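Local coordinates for protein cellulosomal scaffoldin (Bacteroides cellulosolvens, PDB 2XBT) that probably binds cellulose through this family 3b carbohydrate-binding module, one domain of a much longer secreted scaffoldin of the cellulosome, at residues L10-S15 / M28-Q33; I45-F50 / K144-Y149. All blocks are in the same frame, centred on the assembly; numbering follows the deposited sequence.

Interaction 1 of 2, residues L10-S15 / M28-Q33; sequences LKLLFS and MNMKLQ
Leu10 opens the pairing of 10-15 with 28-33 by laying its CB against Leu32 CD1, while its CA-H points at the carbonyl oxygen of Gln33. Next to it, Lys11 exchanges two backbone hydrogen bonds with Gln33; the one from Gln33 N to Lys11 O is nearly linear (2.8 Å, 176° at the hydrogen). The two side chains of this pair run side by side, and a water takes a hydrogen bond from Lys11 NZ while giving one to Gln33 OE1 (2.8 Å). Leu12 turns to the opposite face, where its CD1 settles beside Met30 CB at 3.9 Å. Leu13 forms the second hydrogen-bonded pair, with Lys31, and its CD1 lies against the carboxamide of Gln33, 3.9 Å from NE2. The ammonium group of Lys31 goes to Glu110 in a salt bridge, and the same carboxylate accepts Gln33 NE2. Phe14 has CG anti to its backbone N (chi1 -178°), which carries the ring over the neighbouring strand: CD1 meets Met30 CG at 3.6 Å, and Met28 CG approaches the ring edge at CE1. Met30 SD also lies at that ring's edge, 5.4 Å from the centroid, a Met-aromatic contact. With an alanine in place of the phenylalanine, both methionines would probably lose their aromatic partner, and a gap would be left where the ring lay beside Tyr49. Ser15 completes the ladder through two backbone bonds with Asn29, and its OG receives a weak bond from Asn29 ND2 (3.4 Å). Leu12, Phe14, Met30 and Leu32 thus fill one face, while Lys11, Leu13, Ser15, Asn29, Lys31 and Gln33 lie on the other, as expected of an antiparallel beta-hairpin whose first strand lies at the margin of a sheet in the CBM3 beta-sandwich.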
ATOM      1  N   LEU A  10       4.996  13.702  -1.551  1.00 26.23           N
ATOM      2  CA  LEU A  10       4.941  12.234  -1.641  1.00 22.78           C
ATOM      3  C   LEU A  10       3.953  11.760  -2.701  1.00 22.86           C
ATOM      4  O   LEU A  10       2.847  12.298  -2.823  1.00 24.67           O
ATOM      5  CB  LEU A  10       4.580  11.639  -0.288  1.00 21.53           C
ATOM      6  CG  LEU A  10       5.580  11.817   0.850  1.00 22.85           C
ATOM      7  CD1 LEU A  10       4.988  11.393   2.177  1.00 23.66           C
ATOM      8  CD2 LEU A  10       6.854  11.043   0.556  1.00 24.90           C
ATOM      9  N   LYS A  11       4.354  10.757  -3.471  1.00 25.38           N
ATOM     10  CA  LYS A  11       3.506  10.210  -4.524  1.00 23.04           C
ATOM     11  C   LYS A  11       3.615   8.692  -4.554  1.00 26.73           C
ATOM     12  O   LYS A  11       4.704   8.149  -4.393  1.00 24.10           O
ATOM     13  CB  LYS A  11       3.932  10.812  -5.859  1.00 25.82           C
ATOM     14  CG  LYS A  11       3.365  10.165  -7.087  1.00 31.81           C
ATOM     15  CD  LYS A  11       3.786  10.962  -8.323  1.00 35.54           C
ATOM     16  CE  LYS A  11       3.537  10.194  -9.609  1.00 39.53           C
ATOM     17  NZ  LYS A  11       3.956  10.960 -10.824  1.00 34.50           N
ATOM     18  N   LEU A  12       2.486   8.006  -4.750  1.00 23.31           N
ATOM     19  CA  LEU A  12       2.491   6.550  -4.776  1.00 20.11           C
ATOM     20  C   LEU A  12       2.232   6.038  -6.177  1.00 23.75           C
ATOM     21  O   LEU A  12       1.274   6.457  -6.822  1.00 23.66           O
ATOM     22  CB  LEU A  12       1.421   5.990  -3.836  1.00 21.89           C
ATOM     23  CG  LEU A  12       1.398   4.477  -3.619  1.00 20.55           C
ATOM     24  CD1 LEU A  12       2.672   4.036  -2.933  1.00 20.86           C
ATOM     25  CD2 LEU A  12       0.184   4.050  -2.797  1.00 18.94           C
ATOM     26  N   LEU A  13       3.097   5.140  -6.636  1.00 22.07           N
ATOM     27  CA  LEU A  13       2.862   4.384  -7.853  1.00 23.65           C
ATOM     28  C   LEU A  13       2.476   2.970  -7.435  1.00 20.49           C
ATOM     29  O   LEU A  13       2.940   2.471  -6.412  1.00 19.50           O
ATOM     30  CB  LEU A  13       4.108   4.371  -8.745  1.00 23.93           C
ATOM     31  CG  LEU A  13       4.597   5.742  -9.240  1.00 30.44           C
ATOM     32  CD1 LEU A  13       5.939   5.618  -9.953  1.00 36.67           C
ATOM     33  CD2 LEU A  13       3.566   6.385 -10.160  1.00 33.36           C
ATOM     34  N   PHE A  14       1.612   2.330  -8.212  1.00 20.88           N
ATOM     35  CA  PHE A  14       1.079   1.046  -7.803  1.00 21.00           C
ATOM     36  C   PHE A  14       1.037   0.097  -8.998  1.00 21.37           C
ATOM     37  O   PHE A  14       0.747   0.516 -10.123  1.00 22.98           O
ATOM     38  CB  PHE A  14      -0.348   1.219  -7.254  1.00 20.55           C
ATOM     39  CG  PHE A  14      -0.969  -0.058  -6.754  1.00 20.66           C
ATOM     40  CD1 PHE A  14      -0.859  -0.419  -5.421  1.00 19.73           C
ATOM     41  CD2 PHE A  14      -1.662  -0.891  -7.620  1.00 23.55           C
ATOM     42  CE1 PHE A  14      -1.418  -1.584  -4.959  1.00 19.66           C
ATOM     43  CE2 PHE A  14      -2.222  -2.064  -7.175  1.00 21.02           C
ATOM     44  CZ  PHE A  14      -2.100  -2.422  -5.843  1.00 19.20           C
ATOM     45  N   SER A  15       1.336  -1.169  -8.751  1.00 20.04           N
ATOM     46  CA  SER A  15       1.017  -2.221  -9.713  1.00 22.97           C
ATOM     47  C   SER A  15       0.716  -3.509  -8.986  1.00 22.18           C
ATOM     48  O   SER A  15       1.042  -3.658  -7.818  1.00 25.39           O
ATOM     49  CB  SER A  15       2.158  -2.445 -10.701  1.00 27.19           C
ATOM     50  OG  SER A  15       3.069  -3.393 -10.194  1.00 30.89           O
ATOM     51  N   MET A  28       0.507  -6.477  -4.278  1.00 20.38           N
ATOM     52  CA  MET A  28       0.712  -5.059  -4.029  1.00 22.24           C
ATOM     53  C   MET A  28       2.161  -4.697  -4.282  1.00 23.12           C
ATOM     54  O   MET A  28       3.018  -5.001  -3.465  1.00 24.68           O
ATOM     55  CB  MET A  28       0.419  -4.725  -2.566  1.00 24.82           C
ATOM     56  CG  MET A  28      -1.042  -4.662  -2.187  1.00 30.71           C
ATOM     57  SD  MET A  28      -1.172  -4.849  -0.390  1.00 34.32           S
ATOM     58  CE  MET A  28      -0.667  -6.548  -0.276  1.00 29.86           C
ATOM     59  N   ASN A  29       2.431  -4.037  -5.396  1.00 23.08           N
ATOM     60  CA  ASN A  29       3.772  -3.555  -5.662  1.00 26.40           C
ATOM     61  C   ASN A  29       3.716  -2.052  -5.711  1.00 26.30           C
ATOM     62  O   ASN A  29       2.990  -1.469  -6.522  1.00 26.00           O
ATOM     63  CB  ASN A  29       4.285  -4.083  -6.989  1.00 25.72           C
ATOM     64  CG  ASN A  29       4.251  -5.584  -7.066  1.00 28.74           C
ATOM     65  OD1 ASN A  29       4.724  -6.279  -6.165  1.00 32.29           O
ATOM     66  ND2 ASN A  29       3.686  -6.100  -8.150  1.00 33.16           N
ATOM     67  N   MET A  30       4.484  -1.415  -4.840  1.00 23.74           N
ATOM     68  CA  MET A  30       4.352   0.017  -4.663  1.00 21.43           C
ATOM     69  C   MET A  30       5.684   0.721  -4.693  1.00 25.68           C
ATOM     70  O   MET A  30       6.684   0.195  -4.208  1.00 28.04           O
ATOM     71  CB  MET A  30       3.639   0.304  -3.361  1.00 21.03           C
ATOM     72  CG  MET A  30       2.177  -0.110  -3.460  1.00 29.75           C
ATOM     73  SD  MET A  30       1.334  -0.163  -1.900  1.00 31.39           S
ATOM     74  CE  MET A  30       2.259  -1.380  -0.984  1.00 24.33           C
ATOM     75  N   LYS A  31       5.686   1.907  -5.277  1.00 21.56           N
ATOM     76  CA  LYS A  31       6.835   2.784  -5.205  1.00 23.78           C
ATOM     77  C   LYS A  31       6.356   4.074  -4.613  1.00 21.49           C
ATOM     78  O   LYS A  31       5.504   4.749  -5.189  1.00 21.69           O
ATOM     79  CB  LYS A  31       7.369   3.105  -6.597  1.00 24.80           C
ATOM     80  CG  LYS A  31       8.461   2.214  -7.095  1.00 36.36           C
ATOM     81  CD  LYS A  31       9.210   2.922  -8.226  1.00 39.25           C
ATOM     82  CE  LYS A  31      10.154   1.992  -8.968  1.00 44.07           C
ATOM     83  NZ  LYS A  31      10.879   2.725 -10.059  1.00 44.18           N
ATOM     84  N   LEU A  32       6.905   4.431  -3.467  1.00 18.84           N
ATOM     85  CA  LEU A  32       6.585   5.698  -2.856  1.00 19.15           C
ATOM     86  C   LEU A  32       7.721   6.651  -3.194  1.00 22.21           C
ATOM     87  O   LEU A  32       8.875   6.369  -2.875  1.00 21.39           O
ATOM     88  CB  LEU A  32       6.402   5.522  -1.349  1.00 19.44           C
ATOM     89  CG  LEU A  32       6.171   6.779  -0.495  1.00 22.47           C
ATOM     90  CD1 LEU A  32       4.931   7.570  -0.918  1.00 23.19           C
ATOM     91  CD2 LEU A  32       6.091   6.395   0.982  1.00 23.46           C
ATOM     92  N   GLN A  33       7.393   7.761  -3.857  1.00 21.45           N
ATOM     93  CA  GLN A  33       8.405   8.720  -4.304  1.00 26.51           C
ATOM     94  C   GLN A  33       8.318  10.038  -3.546  1.00 28.09           C
ATOM     95  O   GLN A  33       7.242  10.473  -3.141  1.00 26.77           O
ATOM     96  CB  GLN A  33       8.247   9.016  -5.796  1.00 26.81           C
ATOM     97  CG  GLN A  33       8.599   7.875  -6.709  1.00 31.83           C
ATOM     98  CD  GLN A  33       8.368   8.212  -8.178  1.00 39.20           C
ATOM     99  OE1 GLN A  33       7.490   9.011  -8.513  1.00 37.03           O
ATOM    100  NE2 GLN A  33       9.152   7.600  -9.057  1.00 34.44           N
TER
HETATM  101  O   HOH W   1       6.536   9.449 -11.097  1.00 37.45           O

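Interaction 2 of 2, residues I45-F50 / K144-Y149; sequences ITIRYF and KLVAVY. With NO3 (nitrate ion), chain B.
Arg48 and Ala147 bond to each other through both backbone amides: Arg48 N reaches Ala147 O at 2.8 Å, and Ala147 N returns to Arg48 O. Thr46 and Tyr149 form the other hydrogen-bonded pair, with Tyr149 N donating to Thr46 O (2.9 Å) and Thr46 N to Tyr149 O. A water 2.9 Å from Thr46 OG1 also gives a weak hydrogen bond to Tyr149 O, so that this carbonyl has two partners. Arg48 runs extended from CG to NE and crosses Tyr149 at about a right angle. Arg48 CD meets Tyr149 CE2 at 3.6 Å, whereas Arg48 CZ is 5.2 Å from the centroid of the Tyr149 ring, at most a weak cation-pi attraction. The firmer charge partner is Glu90, which takes Arg48 NE in a salt bridge. NH1 and NH2 each make a weak hydrogen bond to a different oxygen of a nitrate, probably from the crystallisation liquor, held at the guanidinium edge; NH2 has a further hydrogen bond besides. Beyond Arg48, Phe50 presents its ring edge to Ala147 CB and to Leu145 O, an oxygen satisfied by Ser132 OG, which is also hydrogen-bonded to Phe50 N. Apolar packing lies on the side of Ile47 and Val148: a chi1 of 171° swings the CG1 methyl of Val146 away from its own N to within 3.5 Å of Ile47 CG2, while Val146 CG2 touches Tyr49 CD1. The contact therefore joins an apolar inner face to an outer face that carries one arginine, where the nitrate suggests that this residue, although tied to a carboxylate, can still receive a small anion.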
ATOM      1  N   ILE A  45       5.639   6.415   7.962  1.00 18.44           N
ATOM      2  CA  ILE A  45       4.739   6.149   6.848  1.00 19.23           C
ATOM      3  C   ILE A  45       3.876   4.917   7.132  1.00 20.16           C
ATOM      4  O   ILE A  45       4.374   3.889   7.584  1.00 20.49           O
ATOM      5  CB  ILE A  45       5.532   5.876   5.560  1.00 20.41           C
ATOM      6  CG1 ILE A  45       6.209   7.155   5.030  1.00 21.66           C
ATOM      7  CG2 ILE A  45       4.636   5.237   4.499  1.00 18.95           C
ATOM      8  CD1 ILE A  45       5.272   8.104   4.309  1.00 18.26           C
ATOM      9  N   THR A  46       2.580   5.026   6.863  1.00 17.74           N
ATOM     10  CA  THR A  46       1.712   3.854   6.808  1.00 18.58           C
ATOM     11  C   THR A  46       0.962   3.856   5.493  1.00 21.98           C
ATOM     12  O   THR A  46       0.699   4.921   4.901  1.00 18.58           O
ATOM     13  CB  THR A  46       0.711   3.811   7.985  1.00 23.34           C
ATOM     14  OG1 THR A  46       0.028   5.064   8.080  1.00 27.20           O
ATOM     15  CG2 THR A  46       1.454   3.582   9.266  1.00 26.40           C
ATOM     16  N   ILE A  47       0.639   2.657   5.012  1.00 20.41           N
ATOM     17  CA  ILE A  47      -0.107   2.516   3.775  1.00 18.23           C
ATOM     18  C   ILE A  47      -1.304   1.640   4.058  1.00 17.98           C
ATOM     19  O   ILE A  47      -1.177   0.643   4.765  1.00 18.56           O
ATOM     20  CB  ILE A  47       0.764   1.878   2.707  1.00 18.80           C
ATOM     21  CG1 ILE A  47       1.949   2.795   2.419  1.00 17.23           C
ATOM     22  CG2 ILE A  47      -0.047   1.646   1.413  1.00 17.56           C
ATOM     23  CD1 ILE A  47       3.023   2.151   1.554  1.00 17.38           C
ATOM     24  N   ARG A  48      -2.472   2.012   3.537  1.00 16.65           N
ATOM     25  CA  ARG A  48      -3.650   1.172   3.750  1.00 17.23           C
ATOM     26  C   ARG A  48      -4.235   0.731   2.432  1.00 15.26           C
ATOM     27  O   ARG A  48      -4.446   1.540   1.526  1.00 17.05           O
ATOM     28  CB  ARG A  48      -4.721   1.900   4.564  1.00 18.87           C
ATOM     29  CG  ARG A  48      -4.258   2.276   5.963  1.00 18.55           C
ATOM     30  CD  ARG A  48      -5.343   3.032   6.725  1.00 21.12           C
ATOM     31  NE  ARG A  48      -4.956   3.176   8.120  1.00 23.91           N
ATOM     32  CZ  ARG A  48      -5.752   3.575   9.106  1.00 31.44           C
ATOM     33  NH1 ARG A  48      -7.022   3.873   8.875  1.00 31.12           N
ATOM     34  NH2 ARG A  48      -5.270   3.661  10.337  1.00 33.13           N
ATOM     35  N   TYR A  49      -4.497  -0.567   2.347  1.00 17.67           N
ATOM     36  CA  TYR A  49      -5.124  -1.188   1.198  1.00 16.27           C
ATOM     37  C   TYR A  49      -6.432  -1.724   1.739  1.00 15.06           C
ATOM     38  O   TYR A  49      -6.433  -2.550   2.645  1.00 15.43           O
ATOM     39  CB  TYR A  49      -4.269  -2.355   0.712  1.00 17.18           C
ATOM     40  CG  TYR A  49      -4.754  -3.011  -0.564  1.00 18.42           C
ATOM     41  CD1 TYR A  49      -4.195  -2.678  -1.797  1.00 18.41           C
ATOM     42  CD2 TYR A  49      -5.754  -3.981  -0.537  1.00 19.35           C
ATOM     43  CE1 TYR A  49      -4.624  -3.289  -2.972  1.00 17.68           C
ATOM     44  CE2 TYR A  49      -6.193  -4.598  -1.707  1.00 16.20           C
ATOM     45  CZ  TYR A  49      -5.626  -4.247  -2.919  1.00 18.84           C
ATOM     46  OH  TYR A  49      -6.030  -4.849  -4.099  1.00 21.72           O
ATOM     47  N   PHE A  50      -7.533  -1.231   1.186  1.00 17.37           N
ATOM     48  CA  PHE A  50      -8.863  -1.498   1.731  1.00 19.08           C
ATOM     49  C   PHE A  50      -9.522  -2.627   0.968  1.00 19.68           C
ATOM     50  O   PHE A  50      -9.420  -2.694  -0.259  1.00 18.48           O
ATOM     51  CB  PHE A  50      -9.723  -0.257   1.635  1.00 16.99           C
ATOM     52  CG  PHE A  50      -9.117   0.940   2.327  1.00 19.11           C
ATOM     53  CD1 PHE A  50      -9.332   1.142   3.680  1.00 20.07           C
ATOM     54  CD2 PHE A  50      -8.352   1.847   1.619  1.00 19.00           C
ATOM     55  CE1 PHE A  50      -8.782   2.242   4.335  1.00 20.18           C
ATOM     56  CE2 PHE A  50      -7.778   2.960   2.266  1.00 18.80           C
ATOM     57  CZ  PHE A  50      -8.010   3.146   3.627  1.00 20.21           C
ATOM     58  N   LYS A 144      -5.226   5.564  -6.966  1.00 20.56           N
ATOM     59  CA  LYS A 144      -5.669   6.500  -5.929  1.00 25.09           C
ATOM     60  C   LYS A 144      -6.524   5.870  -4.835  1.00 23.99           C
ATOM     61  O   LYS A 144      -6.880   6.539  -3.866  1.00 22.98           O
ATOM     62  CB  LYS A 144      -6.436   7.665  -6.558  1.00 28.50           C
ATOM     63  CG  LYS A 144      -5.611   8.550  -7.468  1.00 37.94           C
ATOM     64  CD  LYS A 144      -4.598   9.372  -6.680  1.00 39.14           C
ATOM     65  CE  LYS A 144      -4.630  10.834  -7.110  1.00 45.71           C
ATOM     66  NZ  LYS A 144      -3.500  11.614  -6.512  1.00 45.60           N
ATOM     67  N   LEU A 145      -6.840   4.584  -4.969  1.00 19.66           N
ATOM     68  CA  LEU A 145      -7.691   3.909  -3.991  1.00 20.09           C
ATOM     69  C   LEU A 145      -6.870   3.280  -2.858  1.00 18.91           C
ATOM     70  O   LEU A 145      -7.422   2.624  -1.967  1.00 17.71           O
ATOM     71  CB  LEU A 145      -8.561   2.843  -4.685  1.00 19.91           C
ATOM     72  CG  LEU A 145      -9.410   3.332  -5.869  1.00 28.00           C
ATOM     73  CD1 LEU A 145      -9.996   2.142  -6.619  1.00 27.89           C
ATOM     74  CD2 LEU A 145     -10.515   4.251  -5.385  1.00 25.03           C
ATOM     75  N   VAL A 146      -5.561   3.504  -2.885  1.00 17.60           N
ATOM     76  CA  VAL A 146      -4.687   3.084  -1.783  1.00 15.29           C
ATOM     77  C   VAL A 146      -4.263   4.354  -1.077  1.00 17.73           C
ATOM     78  O   VAL A 146      -3.897   5.334  -1.740  1.00 21.03           O
ATOM     79  CB  VAL A 146      -3.421   2.372  -2.291  1.00 18.59           C
ATOM     80  CG1 VAL A 146      -2.437   2.137  -1.145  1.00 19.20           C
ATOM     81  CG2 VAL A 146      -3.796   1.040  -2.962  1.00 20.74           C
ATOM     82  N   ALA A 147      -4.319   4.363   0.247  1.00 16.00           N
ATOM     83  CA  ALA A 147      -4.018   5.597   0.989  1.00 18.14           C
ATOM     84  C   ALA A 147      -2.656   5.530   1.663  1.00 17.39           C
ATOM     85  O   ALA A 147      -2.265   4.485   2.188  1.00 17.93           O
ATOM     86  CB  ALA A 147      -5.083   5.875   2.031  1.00 16.57           C
ATOM     87  N   VAL A 148      -1.965   6.671   1.678  1.00 17.38           N
ATOM     88  CA  VAL A 148      -0.685   6.788   2.366  1.00 18.23           C
ATOM     89  C   VAL A 148      -0.772   7.891   3.424  1.00 20.05           C
ATOM     90  O   VAL A 148      -1.321   8.964   3.163  1.00 20.42           O
ATOM     91  CB  VAL A 148       0.407   7.178   1.396  1.00 15.23           C
ATOM     92  CG1 VAL A 148       1.772   7.177   2.117  1.00 17.57           C
ATOM     93  CG2 VAL A 148       0.419   6.236   0.186  1.00 18.61           C
ATOM     94  N   TYR A 149      -0.244   7.612   4.609  1.00 18.80           N
ATOM     95  CA  TYR A 149      -0.278   8.565   5.713  1.00 17.64           C
ATOM     96  C   TYR A 149       1.132   8.858   6.199  1.00 20.29           C
ATOM     97  O   TYR A 149       1.995   7.987   6.173  1.00 21.05           O
ATOM     98  CB  TYR A 149      -1.089   8.005   6.865  1.00 21.42           C
ATOM     99  CG  TYR A 149      -2.494   7.623   6.457  1.00 21.38           C
ATOM    100  CD1 TYR A 149      -3.571   8.441   6.761  1.00 26.16           C
ATOM    101  CD2 TYR A 149      -2.733   6.456   5.743  1.00 22.74           C
ATOM    102  CE1 TYR A 149      -4.857   8.091   6.390  1.00 26.05           C
ATOM    103  CE2 TYR A 149      -4.006   6.104   5.361  1.00 24.39           C
ATOM    104  CZ  TYR A 149      -5.060   6.921   5.687  1.00 27.90           C
ATOM    105  OH  TYR A 149      -6.320   6.553   5.302  1.00 33.95           O
TER
HETATM  106  N   NO3 B1161      -7.546   5.350  12.191  1.00 47.55           N
HETATM  107  O1  NO3 B1161      -6.713   6.388  12.622  1.00 54.57           O
HETATM  108  O2  NO3 B1161      -7.392   4.064  12.728  1.00 50.62           O
HETATM  109  O3  NO3 B1161      -8.529   5.608  11.227  1.00 50.14           O
HETATM  110  O   HOH W   2       1.519   7.180   9.303  1.00 22.73           O

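How the interactions relate
From the N terminus, strand 10-15 turns back within a dozen residues onto 28-33, so interaction 1 closes a short local hairpin. Interaction 2 opens only afterwards: 45-50 waits across 93 residues, which include strands of both main sheets, before 144-149 pairs with it. The two contacts are thus in series, neither nested nor crossed. They belong to different sheets of the sandwich, yet the centres of interactions 1 and 2 are about 10 Å apart, and their apolar faces meet in the core. There, Leu12 CD2 packs on Val146 CG1 at 3.6 Å and on Val148, Met28 touches Tyr49, and Leu32 touches Ile45. The early hairpin is thereby tied to the sheet that the late strand helps to build.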